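Local coordinates for protein ferredoxin--NADP reductase, apicoplast (Plasmodium falciparum, PDB 3JQQ) that uses a bound FAD to pass electrons between reduced ferredoxin and NADP(+) in the apicoplast, and may serve the last step of isoprenoid precursor synthesis, at residues C18-K23 and Y36-N41; I24-P29 and S222-N227; F46-G51 and I105-N110; N172-A177 and C279-C284. The protein carries 1 engineered substitution. One frame throughout, in Å; residues are numbered along the deposited sequence.

Overall arrangement
Contacts 1 and 3 belong to the FAD-binding half, contact 4 to the NADP-binding half, and contact 2 bridges the two. Contact 1 pairs two strands of the antiparallel sheet, and its first strand continues into the first segment of contact 2, about 16 Å away between centres. Y225 of contact 2 is probably hydrogen-bonded through OH to H37 of contact 1 and S106 of contact 3. Contact 4, in the parallel sheet, lies about 28 Å from contact 1 between centres. Side chains come within about 6 Å of FAD in contact 4 (C284) and 7 Å in contact 2 (L224), and those of S222 and I176 lie about 7 and 8 Å from the bound adenosine-2'-5'-diphosphate.

Contact 1 (C18-K23 and Y36-N41); sequences CKIVDK and YHLEIN
The Y36 ring carries the side chain of K23 over one face, with CE 4.1 Å from the ring centroid and close to the ring normal, a CH-pi contact. K23 NZ continues above the Y36 ring, 5.0 Å from its centroid, near enough for a cation-pi interaction. K23 gets there as a fully stretched chain, CG opposite the backbone N (chi1 -178°), and its CG also packs alongside L38 CD2. The ammonium group is held by the carbonyls of I142, K143 and L145, while Y36 OH turns to E34. The strands beneath, 18-23 and 36-41, form an antiparallel beta hairpin in the sheet of the FAD-binding domain. K19 and N41 exchange two backbone bonds, N41 N to K19 O being 2.8 Å. The register then slips by one residue in a classic beta bulge: E39 O accepts V21 N at 2.7 Å and D22 N by a weak bond at 3.4 Å, before E39 N returns to D22 O. On the side of I20 and I40, I20 CD1 lies 3.9 Å from I40 CG1, and strand 150-157 packs against both through I151. On the other side the carboxylates of D22 and E39 share one water, which donates to D22 OD2 and E39 OE1; the bridge probably eases the repulsion between two like charges. N113 binds E39 OE2.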
loop_
_atom_site.group_PDB
_atom_site.type_symbol
_atom_site.label_atom_id
_atom_site.label_comp_id
_atom_site.label_asym_id
_atom_site.label_seq_id
_atom_site.Cartn_x
_atom_site.Cartn_y
_atom_site.Cartn_z
ATOM N N CYS B 18 25.223 2.753 10.947
ATOM C CA CYS B 18 25.463 1.314 10.880
ATOM C C CYS B 18 26.195 0.923 9.608
ATOM O O CYS B 18 26.426 1.756 8.730
ATOM C CB CYS B 18 24.143 0.544 10.967
ATOM S SG CYS B 18 23.201 0.812 12.484
ATOM N N LYS B 19 26.559 -0.353 9.512
ATOM C CA LYS B 19 27.245 -0.877 8.333
ATOM C C LYS B 19 26.486 -2.031 7.686
ATOM O O LYS B 19 25.930 -2.888 8.372
ATOM C CB LYS B 19 28.656 -1.351 8.694
ATOM C CG LYS B 19 29.694 -0.243 8.809
ATOM C CD LYS B 19 30.007 0.363 7.449
ATOM C CE LYS B 19 31.225 1.272 7.518
ATOM N NZ LYS B 19 31.386 2.078 6.276
ATOM N N ILE B 20 26.485 -2.044 6.357
ATOM C CA ILE B 20 25.976 -3.166 5.584
ATOM C C ILE B 20 26.996 -4.303 5.566
ATOM O O ILE B 20 28.108 -4.140 5.065
ATOM C CB ILE B 20 25.699 -2.741 4.130
ATOM C CG1 ILE B 20 24.572 -1.705 4.081
ATOM C CG2 ILE B 20 25.367 -3.959 3.270
ATOM C CD1 ILE B 20 23.294 -2.166 4.753
ATOM N N VAL B 21 26.614 -5.457 6.117
ATOM C CA VAL B 21 27.484 -6.633 6.115
ATOM C C VAL B 21 27.194 -7.550 4.928
ATOM O O VAL B 21 28.113 -8.051 4.280
ATOM C CB VAL B 21 27.348 -7.440 7.416
ATOM C CG1 VAL B 21 28.124 -8.743 7.312
ATOM C CG2 VAL B 21 27.833 -6.617 8.601
ATOM N N ASP B 22 25.915 -7.779 4.652
ATOM C CA ASP B 22 25.530 -8.565 3.487
ATOM C C ASP B 22 24.247 -8.018 2.874
ATOM O O ASP B 22 23.482 -7.300 3.525
ATOM C CB ASP B 22 25.372 -10.048 3.848
ATOM C CG ASP B 22 25.787 -10.977 2.711
ATOM O OD1 ASP B 22 26.012 -10.492 1.580
ATOM O OD2 ASP B 22 25.890 -12.197 2.951
ATOM N N LYS B 23 24.038 -8.351 1.607
ATOM C CA LYS B 23 22.882 -7.903 0.850
ATOM C C LYS B 23 22.505 -9.061 -0.061
ATOM O O LYS B 23 23.262 -9.428 -0.958
ATOM C CB LYS B 23 23.236 -6.654 0.039
ATOM C CG LYS B 23 22.089 -6.057 -0.766
ATOM C CD LYS B 23 22.582 -4.910 -1.635
ATOM C CE LYS B 23 21.505 -4.441 -2.594
ATOM N NZ LYS B 23 21.988 -3.358 -3.495
ATOM N N TYR B 36 15.506 -7.565 -1.032
ATOM C CA TYR B 36 16.845 -7.770 -0.510
ATOM C C TYR B 36 16.844 -7.950 1.001
ATOM O O TYR B 36 16.198 -7.199 1.736
ATOM C CB TYR B 36 17.777 -6.625 -0.937
ATOM C CG TYR B 36 18.068 -6.641 -2.420
ATOM C CD1 TYR B 36 17.362 -5.827 -3.299
ATOM C CD2 TYR B 36 19.025 -7.499 -2.950
ATOM C CE1 TYR B 36 17.613 -5.855 -4.662
ATOM C CE2 TYR B 36 19.284 -7.534 -4.312
ATOM C CZ TYR B 36 18.571 -6.710 -5.161
ATOM O OH TYR B 36 18.819 -6.737 -6.514
ATOM N N HIS B 37 17.555 -8.978 1.447
ATOM C CA HIS B 37 17.806 -9.213 2.858
ATOM C C HIS B 37 19.104 -8.509 3.227
ATOM O O HIS B 37 20.160 -8.817 2.675
ATOM C CB HIS B 37 17.923 -10.718 3.112
ATOM C CG HIS B 37 18.560 -11.074 4.421
ATOM N ND1 HIS B 37 17.854 -11.120 5.604
ATOM C CD2 HIS B 37 19.831 -11.430 4.727
ATOM C CE1 HIS B 37 18.664 -11.482 6.584
ATOM N NE2 HIS B 37 19.868 -11.676 6.079
ATOM N N LEU B 38 19.023 -7.547 4.142
ATOM C CA LEU B 38 20.204 -6.805 4.567
ATOM C C LEU B 38 20.698 -7.297 5.920
ATOM O O LEU B 38 19.941 -7.320 6.887
ATOM C CB LEU B 38 19.900 -5.305 4.665
ATOM C CG LEU B 38 19.431 -4.537 3.427
ATOM C CD1 LEU B 38 19.149 -3.084 3.777
ATOM C CD2 LEU B 38 20.465 -4.623 2.310
ATOM N N GLU B 39 21.965 -7.693 5.993
ATOM C CA GLU B 39 22.590 -7.917 7.288
ATOM C C GLU B 39 23.279 -6.622 7.700
ATOM O O GLU B 39 24.073 -6.063 6.942
ATOM C CB GLU B 39 23.577 -9.092 7.260
ATOM C CG GLU B 39 23.866 -9.659 8.655
ATOM C CD GLU B 39 24.762 -10.887 8.643
ATOM O OE1 GLU B 39 24.691 -11.679 7.678
ATOM O OE2 GLU B 39 25.533 -11.063 9.613
ATOM N N ILE B 40 22.954 -6.137 8.895
ATOM C CA ILE B 40 23.421 -4.830 9.343
ATOM C C ILE B 40 24.168 -4.892 10.673
ATOM O O ILE B 40 23.657 -5.409 11.664
ATOM C CB ILE B 40 22.255 -3.834 9.450
ATOM C CG1 ILE B 40 21.695 -3.519 8.060
ATOM C CG2 ILE B 40 22.710 -2.554 10.147
ATOM C CD1 ILE B 40 20.504 -2.591 8.072
ATOM N N ASN B 41 25.396 -4.364 10.677
ATOM C CA ASN B 41 26.207 -4.286 11.888
ATOM C C ASN B 41 25.979 -2.953 12.587
ATOM O O ASN B 41 26.285 -1.890 12.045
ATOM C CB ASN B 41 27.691 -4.478 11.559
ATOM C CG ASN B 41 28.562 -4.612 12.802
ATOM O OD1 ASN B 41 28.512 -3.781 13.715
ATOM N ND2 ASN B 41 29.380 -5.662 12.848
HETATM O O HOH W 1 25.652 -12.783 5.451
#

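Contact 2 (I24-P29 and S222-N227); sequences INLVRP and SILYLN
R28 reaches across to I223 by a bend in its chain at chi3 (-65°), which swings the guanidinium back over the 222-227 segment, while L26 is turned at chi1 -97° so that its methyls meet Y225. R28 NH2 donates to I223 O at 2.9 Å and nearly straight (174°), meeting a lone pair in the carbonyl plane, with the oxygen also in the plane of the guanidinium. L226 CB lies over one face of that group, 3.8 Å from R28 NH2, and the same nitrogen is hydrogen-bonded to E220 O. L26 CD1 sits over a face of the Y225 ring, toward its rim, 4.1 Å from the centroid in a CH-pi contact. V27 CG1 lies 3.7 Å from L224 CD2, and L224 in turn touches V35. A water between the backbones donates to L26 O at 2.6 Å and, more weakly, to I223 O; it accepts a weak bond from the backbone N of Y225, the N-cap residue of helix 226-235. This is an interdomain contact, joining the loop that follows strand 16-25 in the FAD-binding domain to the loop and first residue of that helix in the NADP-binding domain. One charged donor shared by two main-chain carbonyls and otherwise largely apolar packing make the join rest on backbone recognition and hydrocarbon contact, with no salt bridge between these segments.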
loop_
_atom_site.group_PDB
_atom_site.type_symbol
_atom_site.label_atom_id
_atom_site.label_comp_id
_atom_site.label_asym_id
_atom_site.label_seq_id
_atom_site.Cartn_x
_atom_site.Cartn_y
_atom_site.Cartn_z
ATOM N N ILE B 24 21.344 -9.651 0.190
ATOM C CA ILE B 24 20.993 -10.929 -0.404
ATOM C C ILE B 24 19.633 -10.900 -1.091
ATOM O O ILE B 24 18.648 -10.426 -0.520
ATOM C CB ILE B 24 20.961 -12.030 0.675
ATOM C CG1 ILE B 24 22.374 -12.320 1.189
ATOM C CG2 ILE B 24 20.299 -13.287 0.137
ATOM C CD1 ILE B 24 22.399 -13.167 2.448
ATOM N N ASN B 25 19.581 -11.414 -2.315
ATOM C CA ASN B 25 18.315 -11.563 -3.018
ATOM C C ASN B 25 17.498 -12.660 -2.340
ATOM O O ASN B 25 17.906 -13.822 -2.320
ATOM C CB ASN B 25 18.562 -11.891 -4.491
ATOM C CG ASN B 25 17.293 -11.863 -5.322
ATOM O OD1 ASN B 25 16.201 -11.610 -4.810
ATOM N ND2 ASN B 25 17.434 -12.127 -6.615
ATOM N N LEU B 26 16.355 -12.278 -1.774
ATOM C CA LEU B 26 15.534 -13.181 -0.959
ATOM C C LEU B 26 14.573 -14.053 -1.756
ATOM O O LEU B 26 14.092 -15.070 -1.253
ATOM C CB LEU B 26 14.737 -12.392 0.083
ATOM C CG LEU B 26 15.312 -12.303 1.495
ATOM C CD1 LEU B 26 14.340 -11.578 2.418
ATOM C CD2 LEU B 26 15.628 -13.695 2.030
ATOM N N VAL B 27 14.275 -13.649 -2.984
ATOM C CA VAL B 27 13.373 -14.426 -3.822
ATOM C C VAL B 27 14.132 -15.239 -4.862
ATOM O O VAL B 27 15.332 -15.055 -5.065
ATOM C CB VAL B 27 12.327 -13.541 -4.529
ATOM C CG1 VAL B 27 11.357 -12.948 -3.515
ATOM C CG2 VAL B 27 13.012 -12.450 -5.337
ATOM N N ARG B 28 13.410 -16.137 -5.519
ATOM C CA ARG B 28 13.992 -16.998 -6.528
ATOM C C ARG B 28 13.421 -16.632 -7.899
ATOM O O ARG B 28 12.393 -15.962 -7.982
ATOM C CB ARG B 28 13.770 -18.464 -6.142
ATOM C CG ARG B 28 14.529 -18.825 -4.859
ATOM C CD ARG B 28 13.940 -20.007 -4.104
ATOM N NE ARG B 28 12.605 -19.732 -3.579
ATOM C CZ ARG B 28 12.344 -18.901 -2.572
ATOM N NH1 ARG B 28 13.329 -18.241 -1.973
ATOM N NH2 ARG B 28 11.094 -18.723 -2.172
ATOM N N PRO B 29 14.104 -17.051 -8.977
ATOM C CA PRO B 29 13.896 -16.546 -10.341
ATOM C C PRO B 29 12.447 -16.398 -10.814
ATOM O O PRO B 29 12.135 -15.431 -11.510
ATOM C CB PRO B 29 14.638 -17.572 -11.202
ATOM C CG PRO B 29 15.740 -18.045 -10.325
ATOM C CD PRO B 29 15.166 -18.074 -8.929
ATOM N N SER B 222 8.383 -16.703 -4.333
ATOM C CA SER B 222 8.178 -15.421 -3.668
ATOM C C SER B 222 8.147 -15.548 -2.147
ATOM O O SER B 222 8.050 -14.549 -1.442
ATOM C CB SER B 222 6.900 -14.747 -4.173
ATOM O OG SER B 222 6.989 -14.463 -5.561
ATOM N N ILE B 223 8.232 -16.779 -1.647
ATOM C CA ILE B 223 8.291 -17.000 -0.208
ATOM C C ILE B 223 9.574 -16.403 0.357
ATOM O O ILE B 223 10.678 -16.801 -0.020
ATOM C CB ILE B 223 8.236 -18.497 0.151
ATOM C CG1 ILE B 223 6.966 -19.135 -0.410
ATOM C CG2 ILE B 223 8.311 -18.687 1.659
ATOM C CD1 ILE B 223 6.961 -20.641 -0.320
ATOM N N LEU B 224 9.428 -15.441 1.246
ATOM C CA LEU B 224 10.572 -14.826 1.891
ATOM C C LEU B 224 11.030 -15.695 3.059
ATOM O O LEU B 224 10.209 -16.208 3.818
ATOM C CB LEU B 224 10.217 -13.414 2.356
ATOM C CG LEU B 224 9.665 -12.547 1.218
ATOM C CD1 LEU B 224 9.284 -11.158 1.705
ATOM C CD2 LEU B 224 10.667 -12.465 0.075
ATOM N N TYR B 225 12.338 -15.868 3.188
ATOM C CA TYR B 225 12.918 -16.678 4.262
ATOM C C TYR B 225 12.469 -18.142 4.192
ATOM O O TYR B 225 12.210 -18.780 5.212
ATOM C CB TYR B 225 12.627 -16.061 5.630
ATOM C CG TYR B 225 13.275 -14.702 5.819
ATOM C CD1 TYR B 225 14.648 -14.578 5.950
ATOM C CD2 TYR B 225 12.508 -13.542 5.865
ATOM C CE1 TYR B 225 15.246 -13.340 6.116
ATOM C CE2 TYR B 225 13.100 -12.300 6.031
ATOM C CZ TYR B 225 14.471 -12.208 6.154
ATOM O OH TYR B 225 15.067 -10.980 6.315
ATOM N N LEU B 226 12.401 -18.660 2.970
ATOM C CA LEU B 226 12.038 -20.049 2.697
ATOM C C LEU B 226 13.024 -21.034 3.329
ATOM O O LEU B 226 12.636 -22.122 3.762
ATOM C CB LEU B 226 11.965 -20.267 1.181
ATOM C CG LEU B 226 11.106 -21.395 0.592
ATOM C CD1 LEU B 226 11.954 -22.556 0.097
ATOM C CD2 LEU B 226 10.028 -21.866 1.573
ATOM N N ASN B 227 14.299 -20.653 3.377
ATOM C CA ASN B 227 15.331 -21.482 3.998
ATOM C C ASN B 227 15.011 -21.765 5.457
ATOM O O ASN B 227 14.949 -22.918 5.886
ATOM C CB ASN B 227 16.699 -20.798 3.922
ATOM C CG ASN B 227 17.271 -20.784 2.523
ATOM O OD1 ASN B 227 16.766 -21.453 1.625
ATOM N ND2 ASN B 227 18.340 -20.022 2.332
HETATM O O HOH W 2 13.950 -16.394 0.977
#

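Contact 3 (F46-G51 and I105-N110); sequences FKYLEG and ISSSNN
Apolar packing centres on I105, whose CD1 stands over one face of the Y48 ring, offset toward the rim and 3.9 Å from the centroid, a CH-pi contact. I105 CG2 follows along the ring to reach Y48 CE2 at 3.7 Å. The same CD1 meets the edge of F46 at CE2. Y48 has its CG wedged between backbone N and carbonyl carbon (chi1 65°), which directs the ring toward the 105-110 segment. Of the polar links, S107 OG donates to Y48 OH at 3.1 Å, and itself accepts from S115 N. The other firm bond is N109 N to E50 OE2, 2.7 Å long and almost straight (173°); it meets the carboxylate oxygen on its anti side, 30° out of plane. E50 is bent at chi2, curling the carboxylate back to the loop at S108 and N109. Both segments are loops of the FAD-binding domain, leading into strand 53-56 and away from strand 101-104. L114 of strand 114-123 packs on F46, Y48 and S107, L153 of strand 150-157 touches F46, and helix 183-192 of the other domain brings S187, F188 and K191 against E50.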
loop_
_atom_site.group_PDB
_atom_site.type_symbol
_atom_site.label_atom_id
_atom_site.label_comp_id
_atom_site.label_asym_id
_atom_site.label_seq_id
_atom_site.Cartn_x
_atom_site.Cartn_y
_atom_site.Cartn_z
ATOM N N PHE B 46 22.132 -0.960 18.655
ATOM C CA PHE B 46 20.704 -0.859 18.365
ATOM C C PHE B 46 19.917 -1.853 19.213
ATOM O O PHE B 46 20.113 -3.070 19.119
ATOM C CB PHE B 46 20.420 -1.081 16.879
ATOM C CG PHE B 46 19.081 -0.571 16.440
ATOM C CD1 PHE B 46 18.915 0.762 16.100
ATOM C CD2 PHE B 46 17.985 -1.424 16.371
ATOM C CE1 PHE B 46 17.687 1.241 15.697
ATOM C CE2 PHE B 46 16.749 -0.949 15.968
ATOM C CZ PHE B 46 16.599 0.383 15.630
ATOM N N LYS B 47 19.026 -1.328 20.046
ATOM C CA LYS B 47 18.275 -2.161 20.980
ATOM C C LYS B 47 16.847 -2.347 20.503
ATOM O O LYS B 47 16.177 -1.386 20.106
ATOM C CB LYS B 47 18.285 -1.522 22.372
ATOM C CG LYS B 47 19.670 -1.373 22.976
ATOM C CD LYS B 47 20.159 -2.687 23.563
ATOM C CE LYS B 47 21.530 -2.527 24.201
ATOM N NZ LYS B 47 21.924 -3.746 24.963
ATOM N N TYR B 48 16.381 -3.588 20.545
ATOM C CA TYR B 48 15.050 -3.905 20.079
ATOM C C TYR B 48 14.598 -5.232 20.654
ATOM O O TYR B 48 15.412 -6.048 21.087
ATOM C CB TYR B 48 15.024 -3.979 18.544
ATOM C CG TYR B 48 15.858 -5.106 17.970
ATOM C CD1 TYR B 48 17.207 -4.927 17.696
ATOM C CD2 TYR B 48 15.296 -6.349 17.704
ATOM C CE1 TYR B 48 17.976 -5.954 17.175
ATOM C CE2 TYR B 48 16.058 -7.381 17.178
ATOM C CZ TYR B 48 17.398 -7.178 16.919
ATOM O OH TYR B 48 18.160 -8.198 16.395
ATOM N N LEU B 49 13.287 -5.431 20.661
ATOM C CA LEU B 49 12.712 -6.724 20.961
ATOM C C LEU B 49 12.226 -7.326 19.656
ATOM O O LEU B 49 11.917 -6.600 18.701
ATOM C CB LEU B 49 11.535 -6.582 21.924
ATOM C CG LEU B 49 11.833 -6.098 23.345
ATOM C CD1 LEU B 49 10.555 -6.053 24.161
ATOM C CD2 LEU B 49 12.864 -6.997 24.013
ATOM N N GLU B 50 12.156 -8.649 19.607
ATOM C CA GLU B 50 11.587 -9.313 18.453
ATOM C C GLU B 50 10.226 -8.692 18.128
ATOM O O GLU B 50 9.414 -8.459 19.025
ATOM C CB GLU B 50 11.456 -10.816 18.711
ATOM C CG GLU B 50 12.790 -11.565 18.740
ATOM C CD GLU B 50 13.573 -11.350 20.030
ATOM O OE1 GLU B 50 12.969 -10.923 21.036
ATOM O OE2 GLU B 50 14.797 -11.610 20.034
ATOM N N GLY B 51 9.989 -8.414 16.849
ATOM C CA GLY B 51 8.730 -7.819 16.420
ATOM C C GLY B 51 8.843 -6.336 16.132
ATOM O O GLY B 51 7.996 -5.760 15.449
ATOM N N ILE B 105 12.322 -5.919 11.626
ATOM C CA ILE B 105 13.563 -6.618 11.899
ATOM C C ILE B 105 13.287 -8.116 11.862
ATOM O O ILE B 105 12.353 -8.591 12.501
ATOM C CB ILE B 105 14.131 -6.210 13.277
ATOM C CG1 ILE B 105 14.285 -4.690 13.357
ATOM C CG2 ILE B 105 15.465 -6.893 13.539
ATOM C CD1 ILE B 105 14.649 -4.174 14.745
ATOM N N SER B 106 14.084 -8.857 11.097
ATOM C CA SER B 106 13.848 -10.289 10.925
ATOM C C SER B 106 14.864 -11.163 11.670
ATOM O O SER B 106 14.920 -12.377 11.463
ATOM C CB SER B 106 13.817 -10.654 9.439
ATOM O OG SER B 106 14.968 -10.171 8.769
ATOM N N SER B 107 15.659 -10.541 12.535
ATOM C CA SER B 107 16.630 -11.273 13.349
ATOM C C SER B 107 16.189 -11.355 14.807
ATOM O O SER B 107 15.227 -10.702 15.211
ATOM C CB SER B 107 18.008 -10.615 13.255
ATOM O OG SER B 107 17.920 -9.212 13.452
ATOM N N SER B 108 16.901 -12.160 15.600
ATOM C CA SER B 108 16.644 -12.255 17.036
ATOM C C SER B 108 17.640 -11.392 17.816
ATOM O O SER B 108 18.741 -11.124 17.337
ATOM C CB SER B 108 16.723 -13.710 17.499
ATOM O OG SER B 108 16.098 -13.871 18.759
ATOM N N ASN B 109 17.243 -10.965 19.016
ATOM C CA ASN B 109 18.048 -10.083 19.876
ATOM C C ASN B 109 19.478 -10.544 20.120
ATOM O O ASN B 109 20.397 -9.732 20.238
ATOM C CB ASN B 109 17.385 -9.940 21.249
ATOM C CG ASN B 109 16.363 -8.836 21.292
ATOM O OD1 ASN B 109 16.230 -8.141 22.301
ATOM N ND2 ASN B 109 15.627 -8.663 20.200
ATOM N N ASN B 110 19.641 -11.857 20.238
ATOM C CA ASN B 110 20.909 -12.463 20.616
ATOM C C ASN B 110 21.934 -12.467 19.490
ATOM O O ASN B 110 23.110 -12.761 19.712
ATOM C CB ASN B 110 20.669 -13.896 21.081
ATOM C CG ASN B 110 19.849 -14.691 20.089
ATOM O OD1 ASN B 110 18.637 -14.500 19.972
ATOM N ND2 ASN B 110 20.505 -15.592 19.364
#

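Contact 4 (N172-A177 and C279-C284); sequences NFIFIA and CELYIC
F175 turns the edge of its ring toward the face of Y282, an offset edge-to-face pair with centroids 5.5 Å apart and planes at 75°. F173 lies beside the same tyrosine, CD2 to CE1, and brushes E280 CB. On the other side of the sheet L281, its CG opposite the backbone N (chi1 178°), touches both I174 and I176 with CD1, pressed to 3.4 Å from I174 CG2, tighter than usual, and 3.8 Å from I176 CD1. A parallel ladder of five backbone bonds holds these side chains in step, from E280 N on N172 O to C284 N on I176 O. Strand 173-178 is the middle strand of the five-stranded parallel sheet of the NADP-binding domain and 280-285 its neighbour. Helix 289-298 packs V293 and L297 on L281, and Y185 of helix 183-192 stacks on F175. The C-terminal ends of the pair lie by the cofactor sites, C284 next to Y316 of the FAD site and I176 next to V259 of the NADP(+) site. With Y282 OH hydrogen-bonded to N161 O and E280 OE1 to H312 NE2, both outside the pair, the strands join by backbone bonds, aromatic packing on one face and aliphatic on the other.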
loop_
_atom_site.group_PDB
_atom_site.type_symbol
_atom_site.label_atom_id
_atom_site.label_comp_id
_atom_site.label_asym_id
_atom_site.label_seq_id
_atom_site.Cartn_x
_atom_site.Cartn_y
_atom_site.Cartn_z
ATOM N N ASN B 172 0.949 -20.961 22.528
ATOM C CA ASN B 172 0.700 -21.271 21.131
ATOM C C ASN B 172 0.439 -20.009 20.322
ATOM O O ASN B 172 0.024 -18.993 20.876
ATOM C CB ASN B 172 -0.474 -22.238 21.004
ATOM C CG ASN B 172 -0.339 -23.439 21.920
ATOM O OD1 ASN B 172 0.648 -24.165 21.866
ATOM N ND2 ASN B 172 -1.336 -23.652 22.770
ATOM N N PHE B 173 0.676 -20.068 19.019
ATOM C CA PHE B 173 0.514 -18.895 18.157
ATOM C C PHE B 173 -0.186 -19.205 16.838
ATOM O O PHE B 173 -0.115 -20.323 16.325
ATOM C CB PHE B 173 1.874 -18.273 17.831
ATOM C CG PHE B 173 2.648 -17.807 19.034
ATOM C CD1 PHE B 173 3.671 -18.579 19.559
ATOM C CD2 PHE B 173 2.369 -16.585 19.624
ATOM C CE1 PHE B 173 4.394 -18.149 20.656
ATOM C CE2 PHE B 173 3.094 -16.150 20.719
ATOM C CZ PHE B 173 4.102 -16.932 21.240
ATOM N N ILE B 174 -0.858 -18.192 16.303
ATOM C CA ILE B 174 -1.270 -18.174 14.908
ATOM C C ILE B 174 -0.673 -16.920 14.276
ATOM O O ILE B 174 -1.021 -15.804 14.655
ATOM C CB ILE B 174 -2.796 -18.131 14.754
ATOM C CG1 ILE B 174 -3.426 -19.426 15.274
ATOM C CG2 ILE B 174 -3.187 -17.892 13.300
ATOM C CD1 ILE B 174 -4.939 -19.369 15.377
ATOM N N PHE B 175 0.247 -17.105 13.333
ATOM C CA PHE B 175 0.833 -15.977 12.617
ATOM C C PHE B 175 0.224 -15.879 11.223
ATOM O O PHE B 175 0.188 -16.861 10.484
ATOM C CB PHE B 175 2.354 -16.121 12.490
ATOM C CG PHE B 175 3.078 -16.236 13.806
ATOM C CD1 PHE B 175 4.159 -17.093 13.936
ATOM C CD2 PHE B 175 2.687 -15.489 14.904
ATOM C CE1 PHE B 175 4.838 -17.204 15.135
ATOM C CE2 PHE B 175 3.361 -15.599 16.109
ATOM C CZ PHE B 175 4.438 -16.457 16.224
ATOM N N ILE B 176 -0.252 -14.691 10.865
ATOM C CA ILE B 176 -0.816 -14.467 9.537
ATOM C C ILE B 176 -0.014 -13.387 8.810
ATOM O O ILE B 176 0.198 -12.301 9.343
ATOM C CB ILE B 176 -2.309 -14.083 9.622
ATOM C CG1 ILE B 176 -3.113 -15.241 10.222
ATOM C CG2 ILE B 176 -2.846 -13.712 8.252
ATOM C CD1 ILE B 176 -4.528 -14.870 10.617
ATOM N N ALA B 177 0.444 -13.695 7.599
ATOM C CA ALA B 177 1.341 -12.788 6.886
ATOM C C ALA B 177 1.090 -12.696 5.382
ATOM O O ALA B 177 0.533 -13.609 4.770
ATOM C CB ALA B 177 2.797 -13.174 7.150
ATOM N N CYS B 279 -4.437 -19.581 21.600
ATOM C CA CYS B 279 -3.446 -19.012 20.686
ATOM C C CYS B 279 -3.397 -17.490 20.707
ATOM O O CYS B 279 -4.433 -16.824 20.732
ATOM C CB CYS B 279 -3.712 -19.474 19.251
ATOM S SG CYS B 279 -3.167 -21.149 18.872
ATOM N N GLU B 280 -2.183 -16.948 20.692
ATOM C CA GLU B 280 -1.984 -15.538 20.392
ATOM C C GLU B 280 -2.071 -15.375 18.881
ATOM O O GLU B 280 -1.375 -16.064 18.135
ATOM C CB GLU B 280 -0.624 -15.056 20.898
ATOM C CG GLU B 280 -0.543 -14.878 22.410
ATOM C CD GLU B 280 -1.337 -13.681 22.900
ATOM O OE1 GLU B 280 -1.372 -12.649 22.185
ATOM O OE2 GLU B 280 -1.924 -13.768 23.998
ATOM N N LEU B 281 -2.935 -14.472 18.432
ATOM C CA LEU B 281 -3.174 -14.281 17.009
ATOM C C LEU B 281 -2.469 -13.031 16.497
ATOM O O LEU B 281 -2.631 -11.945 17.050
ATOM C CB LEU B 281 -4.677 -14.194 16.733
ATOM C CG LEU B 281 -5.128 -13.953 15.292
ATOM C CD1 LEU B 281 -4.616 -15.052 14.375
ATOM C CD2 LEU B 281 -6.645 -13.858 15.223
ATOM N N TYR B 282 -1.679 -13.194 15.441
ATOM C CA TYR B 282 -0.946 -12.078 14.855
ATOM C C TYR B 282 -1.309 -11.898 13.390
ATOM O O TYR B 282 -1.456 -12.870 12.653
ATOM C CB TYR B 282 0.561 -12.304 14.979
ATOM C CG TYR B 282 1.093 -12.136 16.380
ATOM C CD1 TYR B 282 0.878 -13.109 17.345
ATOM C CD2 TYR B 282 1.819 -11.008 16.737
ATOM C CE1 TYR B 282 1.362 -12.961 18.626
ATOM C CE2 TYR B 282 2.307 -10.850 18.017
ATOM C CZ TYR B 282 2.077 -11.829 18.958
ATOM O OH TYR B 282 2.562 -11.682 20.234
ATOM N N ILE B 283 -1.442 -10.647 12.971
ATOM C CA ILE B 283 -1.723 -10.333 11.579
ATOM C C ILE B 283 -0.795 -9.224 11.098
ATOM O O ILE B 283 -0.842 -8.103 11.607
ATOM C CB ILE B 283 -3.186 -9.908 11.385
ATOM C CG1 ILE B 283 -4.124 -11.073 11.719
ATOM C CG2 ILE B 283 -3.412 -9.419 9.960
ATOM C CD1 ILE B 283 -5.576 -10.664 11.899
ATOM N N CYS B 284 0.051 -9.543 10.132
ATOM C CA CYS B 284 0.998 -8.573 9.594
ATOM C C CYS B 284 0.998 -8.571 8.071
ATOM O O CYS B 284 1.265 -9.593 7.435
ATOM C CB CYS B 284 2.411 -8.848 10.109
ATOM S SG CYS B 284 3.609 -7.577 9.650
#